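Local structure of SH2 domain-containing protein 3C (3T6G) at residues F16-F21 with S278-M283; R28-L33 with W287-A292; M109-I114 with L155-I160. The protein acts as a signalling adapter in integrin-mediated adhesion and cell migration, its C-terminal Cdc25-homology domain closed to nucleotide exchange but competent to bind BCAR1. The protein carries 2 engineered substitutions. All blocks are in the same frame, centred on the assembly; numbering follows the deposited sequence.

In the fold
The contacts belong to the C-terminal part of the protein that holds the helical Cdc25-homology (Ras-GEF) domain. From the N terminus, the chain first passes 16-21 and 28-33, two parts of the loop before helix 35-46; each later meets the region of helix 279-287. Interaction 1 closes its loop at the start of that helix, interaction 2 at its end, so the two cross along the chain, and they touch where P18 packs on A292. Interaction 3 joins 109-114 of helix 93-115 to 155-160 and is nested inside both long loops. F281 meets M109, linking interactions 1 and 3. Together the contacts tie the N-terminal loop to helix 279-287, and helix 93-115 to the 155-160 turn.

Interaction 1. Residues F16-F21 with S278-M283; sequences FNPATF and STEFQM
S278 OG sits 4.2 Å from F21 CE1, where the N-terminal loop before helix 35-46 packs on the first turn of helix 279-287 in the Cdc25-homology domain. Its main work is at the N-cap of that helix: it accepts from F281 N at 3.1 Å, which satisfies one of the amides of the first turn. Serine suits the site because its short side chain can fold back onto that amide.

T279 lies over the ring of F16, its CB 4.0 Å from the ring centroid and 13° off the normal, a CH-pi contact. With CG2 anti to the backbone N (OG1 beside it, chi1 -60°), the methyl also covers the ring, while the hydroxyl is hydrogen-bonded to R102 of helix 93-115.

E280 is long enough to span the join. Its CB meets F21 CD1 at 3.9 Å and its CG approaches the F16 ring, so the aliphatic part runs between two aromatic rings and carries the carboxylate to the backbone of N17. F281 CB then touches F21 CZ at 4.0 Å, and its CA lies over a face of the F21 ring, offset toward the rim. One turn on from T279, M283 bends at its thioether and brings CE to P18 CG at 3.8 Å; a flexible methionine can follow the rigid proline ring.

The contact is thus held mainly by aromatic and aliphatic surfaces. At its polar centre E280 OE2 stands 3.2 Å from N17 N and 3.1 Å from N17 O, a fellow acceptor that already takes bonds from T20 N and T20 OG1.

Interaction 2. Residues R28-L33 with W287-A292; sequences RDNRPL and WGSQGA
N30 and S289 meet with both first torsions near +60° (66° and 63°), each placing its polar group between the backbone N and the carbonyl carbon; this turns N30 OD1 and S289 OG in toward the opposing segment. The site is the C-terminal end of helix 279-287 in the Cdc25-homology domain, where G288 leaves the helical conformation with positive phi and the loop before helix 35-46 lies across the exit.

The bonds centre on S289 N. It donates to N30 O at 3.2 Å, the donor tilted from the carbonyl plane, and more weakly to N30 OD1 at 3.4 Å, so one amide is shared between the main chain and side chain of a single residue. S289 OG adds a weak bond to the same N30 O. Asparagine suits this place because OD1 has a second and stronger partner, R284 NH1, which joins the loop to the helix side. An alanine here would lose OD1, which would probably leave S289 N with N30 O alone within the contact and the R284 guanidinium short of one partner and freer to turn.

G288 fits for two reasons: a positive phi is easy for a residue with no side chain, and a CB would clash with P32 N and crowd N30 O. The loop can therefore come close, with P32 and G288 CA atoms only 3.8 Å apart. Farther along, D29 and Q290 approach on the solvent side with carboxylate and amide nearly coplanar. At the other end, where the W287 ring is engaged by R299 and F303, the proline ring lies against the W287-G288 peptide: P32 CB is 3.4 Å from W287 C.

Interaction 3. Residues M109-I114 with L155-I160; sequences MLAVDI and LDMAQI
The packing of helix 93-115 against the turn that leads into the short helix 158-161 is made here, within the all-helical Cdc25-homology domain: A111 and I114 of the long helix meet L155, M157 and I160. A111 and I114 are three residues apart and so present one face of their helix.

A111 is small enough to let the two backbones close in, with its CA 6.9 Å from that of I160. Its methyl faces two partners: CB is 3.8 Å from M157 SD and 4.0 Å from I160 CG1. M157 occupies the N-cap position of the short helix, and its chain, extended beyond CG, reaches far enough to lay the sulfur against that methyl.

In I160, CG1 lies beside the backbone N, chi1 -67°, and from there CD1 reaches both A111 O, at 4.0 Å, and I114 CG2, at 4.2 Å. I114 also extends CD1 to L155 CD2 at 4.4 Å. The beta-branched isoleucines and the leucine suit a buried contact made by apolar packing, with no polar pair between the segments.

Around this contact, helix 121-140 covers the L155 end, where T131 touches both I114 and L155, while M157 continues along helix 93-115 to H104, S107 and I108. On another side lies helix 296-314, whose L307 touches M157 and Q159 and whose D304 OD1 accepts from Q159 NE2.

Interaction 1. Residues F16-F21 with S278-M283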
loop_
_atom_site.group_PDB
_atom_site.type_symbol
_atom_site.label_atom_id
_atom_site.label_comp_id
_atom_site.label_asym_id
_atom_site.label_seq_id
_atom_site.Cartn_x
_atom_site.Cartn_y
_atom_site.Cartn_z
ATOM N N PHE A 16 5.927 7.251 12.784
ATOM C CA PHE A 16 5.087 6.972 13.949
ATOM C C PHE A 16 5.982 6.790 15.159
ATOM O O PHE A 16 6.947 6.037 15.093
ATOM C CB PHE A 16 4.286 5.675 13.760
ATOM C CG PHE A 16 3.342 5.695 12.593
ATOM C CD1 PHE A 16 2.559 6.810 12.329
ATOM C CD2 PHE A 16 3.239 4.591 11.753
ATOM C CE1 PHE A 16 1.679 6.822 11.243
ATOM C CE2 PHE A 16 2.360 4.596 10.658
ATOM C CZ PHE A 16 1.587 5.716 10.399
ATOM N N ASN A 17 5.671 7.450 16.272
ATOM C CA ASN A 17 6.433 7.205 17.492
ATOM C C ASN A 17 5.552 7.021 18.711
ATOM O O ASN A 17 5.421 7.929 19.545
ATOM C CB ASN A 17 7.475 8.297 17.746
ATOM C CG ASN A 17 8.488 7.885 18.800
ATOM O OD1 ASN A 17 8.347 6.829 19.425
ATOM N ND2 ASN A 17 9.506 8.717 19.013
ATOM N N PRO A 18 4.941 5.835 18.813
ATOM C CA PRO A 18 4.031 5.436 19.886
ATOM C C PRO A 18 4.553 5.843 21.245
ATOM O O PRO A 18 3.834 6.456 22.026
ATOM C CB PRO A 18 4.012 3.904 19.774
ATOM C CG PRO A 18 5.036 3.541 18.705
ATOM C CD PRO A 18 5.131 4.749 17.840
ATOM N N ALA A 19 5.805 5.504 21.518
ATOM C CA ALA A 19 6.414 5.770 22.818
ATOM C C ALA A 19 6.343 7.232 23.296
ATOM O O ALA A 19 6.496 7.491 24.490
ATOM C CB ALA A 19 7.861 5.275 22.827
ATOM N N THR A 20 6.114 8.178 22.383
ATOM C CA THR A 20 6.046 9.598 22.761
ATOM C C THR A 20 4.643 10.206 22.664
ATOM O O THR A 20 4.430 11.372 23.023
ATOM C CB THR A 20 7.050 10.470 21.960
ATOM O OG1 THR A 20 6.751 10.415 20.554
ATOM C CG2 THR A 20 8.465 9.992 22.206
ATOM N N PHE A 21 3.695 9.402 22.185
ATOM C CA PHE A 21 2.302 9.813 22.069
ATOM C C PHE A 21 1.703 10.064 23.456
ATOM O O PHE A 21 1.893 9.271 24.381
ATOM C CB PHE A 21 1.513 8.749 21.296
ATOM C CG PHE A 21 0.031 9.030 21.196
ATOM C CD1 PHE A 21 -0.482 9.740 20.129
ATOM C CD2 PHE A 21 -0.843 8.573 22.166
ATOM C CE1 PHE A 21 -1.839 10.002 20.033
ATOM C CE2 PHE A 21 -2.205 8.829 22.075
ATOM C CZ PHE A 21 -2.700 9.544 21.003
ATOM N N SER A 278 -5.966 6.990 14.769
ATOM C CA SER A 278 -4.562 7.307 14.622
ATOM C C SER A 278 -3.728 6.075 14.995
ATOM O O SER A 278 -4.003 5.426 16.027
ATOM C CB SER A 278 -4.182 8.524 15.478
ATOM O OG SER A 278 -3.323 8.153 16.542
ATOM N N THR A 279 -2.727 5.765 14.154
ATOM C CA THR A 279 -1.913 4.542 14.283
ATOM C C THR A 279 -1.101 4.507 15.579
ATOM O O THR A 279 -1.010 3.464 16.244
ATOM C CB THR A 279 -0.941 4.362 13.111
ATOM O OG1 THR A 279 -1.674 4.276 11.885
ATOM C CG2 THR A 279 -0.127 3.094 13.308
ATOM N N GLU A 280 -0.507 5.644 15.927
ATOM C CA GLU A 280 0.137 5.798 17.222
ATOM C C GLU A 280 -0.821 5.484 18.370
ATOM O O GLU A 280 -0.467 4.771 19.311
ATOM C CB GLU A 280 0.688 7.218 17.382
ATOM C CG GLU A 280 1.446 7.737 16.160
ATOM C CD GLU A 280 2.557 8.725 16.526
ATOM O OE1 GLU A 280 2.950 9.551 15.671
ATOM O OE2 GLU A 280 3.056 8.670 17.665
ATOM N N PHE A 281 -2.034 6.020 18.307
ATOM C CA PHE A 281 -3.021 5.710 19.338
ATOM C C PHE A 281 -3.265 4.192 19.359
ATOM O O PHE A 281 -3.261 3.551 20.423
ATOM C CB PHE A 281 -4.335 6.472 19.106
ATOM C CG PHE A 281 -5.499 5.919 19.892
ATOM C CD1 PHE A 281 -5.693 6.275 21.222
ATOM C CD2 PHE A 281 -6.398 5.038 19.302
ATOM C CE1 PHE A 281 -6.772 5.762 21.957
ATOM C CE2 PHE A 281 -7.484 4.518 20.025
ATOM C CZ PHE A 281 -7.671 4.871 21.354
ATOM N N GLN A 282 -3.447 3.614 18.176
ATOM C CA GLN A 282 -3.684 2.179 18.090
ATOM C C GLN A 282 -2.535 1.334 18.623
ATOM O O GLN A 282 -2.745 0.451 19.450
ATOM C CB GLN A 282 -4.090 1.795 16.681
ATOM C CG GLN A 282 -5.389 2.504 16.306
ATOM C CD GLN A 282 -5.816 2.263 14.891
ATOM O OE1 GLN A 282 -5.122 1.599 14.138
ATOM N NE2 GLN A 282 -6.957 2.823 14.508
ATOM N N MET A 283 -1.315 1.620 18.184
ATOM C CA MET A 283 -0.180 0.858 18.670
ATOM C C MET A 283 -0.144 0.839 20.195
ATOM O O MET A 283 -0.021 -0.216 20.801
ATOM C CB MET A 283 1.127 1.385 18.069
ATOM C CG MET A 283 1.150 1.251 16.559
ATOM S SD MET A 283 2.559 2.044 15.793
ATOM C CE MET A 283 3.874 0.901 16.288
#

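Interaction 2. Residues R28-L33 with W287-A292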
loop_
_atom_site.group_PDB
_atom_site.type_symbol
_atom_site.label_atom_id
_atom_site.label_comp_id
_atom_site.label_asym_id
_atom_site.label_seq_id
_atom_site.Cartn_x
_atom_site.Cartn_y
_atom_site.Cartn_z
ATOM N N ARG A 28 0.544 8.244 30.488
ATOM C CA ARG A 28 1.969 7.983 30.301
ATOM C C ARG A 28 2.345 6.508 30.139
ATOM O O ARG A 28 2.836 6.112 29.082
ATOM C CB ARG A 28 2.806 8.634 31.402
ATOM C CG ARG A 28 4.311 8.430 31.237
ATOM C CD ARG A 28 5.105 9.594 31.827
ATOM N NE ARG A 28 5.039 10.774 30.967
ATOM C CZ ARG A 28 5.563 11.958 31.268
ATOM N NH1 ARG A 28 6.198 12.142 32.422
ATOM N NH2 ARG A 28 5.448 12.964 30.409
ATOM N N ASP A 29 2.126 5.698 31.166
ATOM C CA ASP A 29 2.551 4.303 31.095
ATOM C C ASP A 29 1.394 3.323 31.016
ATOM O O ASP A 29 1.133 2.607 31.977
ATOM C CB ASP A 29 3.418 3.947 32.301
ATOM C CG ASP A 29 4.880 4.268 32.080
ATOM O OD1 ASP A 29 5.370 5.248 32.684
ATOM O OD2 ASP A 29 5.536 3.541 31.295
ATOM N N ASN A 30 0.714 3.263 29.877
ATOM C CA ASN A 30 -0.487 2.431 29.787
ATOM C C ASN A 30 -0.224 0.943 29.550
ATOM O O ASN A 30 0.795 0.561 28.976
ATOM C CB ASN A 30 -1.459 2.972 28.736
ATOM C CG ASN A 30 -0.908 2.886 27.342
ATOM O OD1 ASN A 30 0.201 3.350 27.080
ATOM N ND2 ASN A 30 -1.667 2.277 26.435
ATOM N N ARG A 31 -1.161 0.117 30.019
ATOM C CA ARG A 31 -1.134 -1.328 29.811
ATOM C C ARG A 31 -1.792 -1.655 28.477
ATOM O O ARG A 31 -2.581 -0.856 27.965
ATOM C CB ARG A 31 -1.861 -2.054 30.951
ATOM C CG ARG A 31 -0.990 -2.334 32.167
ATOM C CD ARG A 31 0.450 -2.631 31.738
ATOM N NE ARG A 31 0.965 -3.895 32.266
ATOM C CZ ARG A 31 2.165 -4.400 31.972
ATOM N NH1 ARG A 31 2.986 -3.750 31.150
ATOM N NH2 ARG A 31 2.545 -5.558 32.499
ATOM N N PRO A 32 -1.472 -2.824 27.897
ATOM C CA PRO A 32 -2.136 -3.108 26.618
ATOM C C PRO A 32 -3.570 -3.569 26.846
ATOM O O PRO A 32 -3.827 -4.286 27.809
ATOM C CB PRO A 32 -1.265 -4.213 25.979
ATOM C CG PRO A 32 -0.517 -4.847 27.114
ATOM C CD PRO A 32 -0.547 -3.895 28.315
ATOM N N LEU A 33 -4.487 -3.129 25.992
ATOM C CA LEU A 33 -5.877 -3.580 26.048
ATOM C C LEU A 33 -6.577 -3.274 27.386
ATOM O O LEU A 33 -7.388 -4.060 27.869
ATOM C CB LEU A 33 -5.974 -5.079 25.698
ATOM C CG LEU A 33 -5.389 -5.521 24.345
ATOM C CD1 LEU A 33 -5.525 -7.020 24.141
ATOM C CD2 LEU A 33 -6.019 -4.784 23.163
ATOM N N TRP A 287 -0.754 -2.556 22.101
ATOM C CA TRP A 287 0.425 -3.194 22.664
ATOM C C TRP A 287 0.922 -2.582 23.967
ATOM O O TRP A 287 1.821 -3.131 24.606
ATOM C CB TRP A 287 1.526 -3.298 21.603
ATOM C CG TRP A 287 1.097 -4.178 20.439
ATOM C CD1 TRP A 287 1.099 -5.549 20.400
ATOM C CD2 TRP A 287 0.579 -3.746 19.168
ATOM N NE1 TRP A 287 0.621 -5.989 19.186
ATOM C CE2 TRP A 287 0.297 -4.902 18.412
ATOM C CE3 TRP A 287 0.338 -2.493 18.593
ATOM C CZ2 TRP A 287 -0.214 -4.845 17.119
ATOM C CZ3 TRP A 287 -0.177 -2.438 17.304
ATOM C CH2 TRP A 287 -0.439 -3.605 16.579
ATOM N N GLY A 288 0.310 -1.472 24.380
ATOM C CA GLY A 288 0.727 -0.769 25.587
ATOM C C GLY A 288 2.058 -0.060 25.365
ATOM O O GLY A 288 2.772 -0.361 24.408
ATOM N N SER A 289 2.400 0.897 26.224
ATOM C CA SER A 289 3.736 1.486 26.165
ATOM C C SER A 289 4.711 0.347 26.413
ATOM O O SER A 289 4.360 -0.657 27.035
ATOM C CB SER A 289 3.920 2.607 27.195
ATOM O OG SER A 289 3.795 2.129 28.524
ATOM N N GLN A 290 5.927 0.486 25.919
ATOM C CA GLN A 290 6.856 -0.637 25.940
ATOM C C GLN A 290 6.502 -1.558 24.775
ATOM O O GLN A 290 7.179 -1.553 23.740
ATOM C CB GLN A 290 6.777 -1.402 27.270
ATOM C CG GLN A 290 6.900 -0.536 28.540
ATOM C CD GLN A 290 8.287 0.086 28.736
ATOM O OE1 GLN A 290 9.269 -0.320 28.107
ATOM N NE2 GLN A 290 8.366 1.078 29.617
ATOM N N GLY A 291 5.421 -2.322 24.934
ATOM C CA GLY A 291 4.950 -3.209 23.882
ATOM C C GLY A 291 4.833 -2.579 22.502
ATOM O O GLY A 291 5.147 -3.210 21.494
ATOM N N ALA A 292 4.376 -1.332 22.434
ATOM C CA ALA A 292 4.185 -0.694 21.133
ATOM C C ALA A 292 5.516 -0.458 20.388
ATOM O O ALA A 292 5.533 -0.164 19.184
ATOM C CB ALA A 292 3.390 0.607 21.282
#

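Interaction 3. Residues M109-I114 with L155-I160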
loop_
_atom_site.group_PDB
_atom_site.type_symbol
_atom_site.label_atom_id
_atom_site.label_comp_id
_atom_site.label_asym_id
_atom_site.label_seq_id
_atom_site.Cartn_x
_atom_site.Cartn_y
_atom_site.Cartn_z
ATOM N N MET A 109 -7.482 -3.330 15.012
ATOM C CA MET A 109 -8.309 -2.457 15.842
ATOM C C MET A 109 -9.772 -2.811 15.626
ATOM O O MET A 109 -10.482 -3.131 16.567
ATOM C CB MET A 109 -8.074 -0.984 15.455
ATOM C CG MET A 109 -9.020 0.027 16.123
ATOM S SD MET A 109 -8.500 0.201 17.824
ATOM C CE MET A 109 -9.203 1.796 18.235
ATOM N N LEU A 110 -10.208 -2.739 14.371
ATOM C CA LEU A 110 -11.561 -3.112 14.002
ATOM C C LEU A 110 -11.921 -4.548 14.456
ATOM O O LEU A 110 -13.014 -4.779 14.958
ATOM C CB LEU A 110 -11.784 -2.911 12.491
ATOM C CG LEU A 110 -11.592 -1.429 12.148
ATOM C CD1 LEU A 110 -11.845 -1.095 10.687
ATOM C CD2 LEU A 110 -12.513 -0.620 13.034
ATOM N N ALA A 111 -11.005 -5.501 14.296
ATOM C CA ALA A 111 -11.300 -6.879 14.687
ATOM C C ALA A 111 -11.493 -7.002 16.198
ATOM O O ALA A 111 -12.345 -7.760 16.662
ATOM C CB ALA A 111 -10.212 -7.821 14.212
ATOM N N VAL A 112 -10.700 -6.253 16.956
ATOM C CA VAL A 112 -10.755 -6.299 18.409
ATOM C C VAL A 112 -12.067 -5.698 18.965
ATOM O O VAL A 112 -12.566 -6.092 20.031
ATOM C CB VAL A 112 -9.551 -5.552 19.009
ATOM C CG1 VAL A 112 -9.698 -5.392 20.523
ATOM C CG2 VAL A 112 -8.252 -6.272 18.648
ATOM N N ASP A 113 -12.617 -4.732 18.244
ATOM C CA ASP A 113 -13.816 -4.065 18.703
ATOM C C ASP A 113 -14.904 -5.100 18.562
ATOM O O ASP A 113 -15.718 -5.300 19.462
ATOM C CB ASP A 113 -14.115 -2.858 17.817
ATOM C CG ASP A 113 -15.295 -2.053 18.310
ATOM O OD1 ASP A 113 -15.434 -1.927 19.543
ATOM O OD2 ASP A 113 -16.069 -1.539 17.465
ATOM N N ILE A 114 -14.876 -5.787 17.425
ATOM C CA ILE A 114 -15.831 -6.842 17.139
ATOM C C ILE A 114 -15.781 -7.986 18.153
ATOM O O ILE A 114 -16.810 -8.378 18.701
ATOM C CB ILE A 114 -15.672 -7.366 15.720
ATOM C CG1 ILE A 114 -15.999 -6.239 14.743
ATOM C CG2 ILE A 114 -16.592 -8.565 15.510
ATOM C CD1 ILE A 114 -16.041 -6.614 13.297
ATOM N N LEU A 155 -12.723 -7.928 8.294
ATOM C CA LEU A 155 -13.901 -8.751 8.130
ATOM C C LEU A 155 -13.529 -10.131 7.643
ATOM O O LEU A 155 -14.361 -11.020 7.614
ATOM C CB LEU A 155 -14.858 -8.089 7.133
ATOM C CG LEU A 155 -15.465 -6.780 7.654
ATOM C CD1 LEU A 155 -16.280 -6.114 6.574
ATOM C CD2 LEU A 155 -16.327 -7.029 8.901
ATOM N N ASP A 156 -12.262 -10.294 7.277
ATOM C CA ASP A 156 -11.798 -11.501 6.614
ATOM C C ASP A 156 -10.696 -12.189 7.416
ATOM O O ASP A 156 -10.191 -13.232 7.015
ATOM C CB ASP A 156 -11.327 -11.184 5.191
ATOM C CG ASP A 156 -11.070 -12.451 4.343
ATOM O OD1 ASP A 156 -12.029 -12.991 3.735
ATOM O OD2 ASP A 156 -9.902 -12.899 4.269
ATOM N N MET A 157 -10.308 -11.627 8.555
ATOM C CA MET A 157 -9.355 -12.355 9.383
ATOM C C MET A 157 -9.993 -13.681 9.745
ATOM O O MET A 157 -11.205 -13.752 9.941
ATOM C CB MET A 157 -9.010 -11.591 10.645
ATOM C CG MET A 157 -8.278 -10.322 10.392
ATOM S SD MET A 157 -7.794 -9.644 11.975
ATOM C CE MET A 157 -6.864 -8.220 11.419
ATOM N N ALA A 158 -9.197 -14.739 9.822
ATOM C CA ALA A 158 -9.771 -16.036 10.156
ATOM C C ALA A 158 -10.563 -15.903 11.448
ATOM O O ALA A 158 -11.630 -16.498 11.604
ATOM C CB ALA A 158 -8.685 -17.110 10.291
ATOM N N GLN A 159 -10.049 -15.094 12.367
ATOM C CA GLN A 159 -10.632 -15.007 13.699
ATOM C C GLN A 159 -12.033 -14.383 13.692
ATOM O O GLN A 159 -12.814 -14.576 14.632
ATOM C CB GLN A 159 -9.704 -14.237 14.639
ATOM C CG GLN A 159 -8.441 -14.974 15.011
ATOM C CD GLN A 159 -7.274 -14.647 14.087
ATOM O OE1 GLN A 159 -7.455 -14.354 12.899
ATOM N NE2 GLN A 159 -6.066 -14.697 14.634
ATOM N N ILE A 160 -12.342 -13.632 12.636
ATOM C CA ILE A 160 -13.649 -12.997 12.520
ATOM C C ILE A 160 -14.573 -13.831 11.646
ATOM O O ILE A 160 -15.769 -13.931 11.909
ATOM C CB ILE A 160 -13.556 -11.547 11.958
ATOM C CG1 ILE A 160 -12.855 -10.610 12.957
ATOM C CG2 ILE A 160 -14.934 -11.004 11.628
ATOM C CD1 ILE A 160 -13.255 -10.881 14.390
#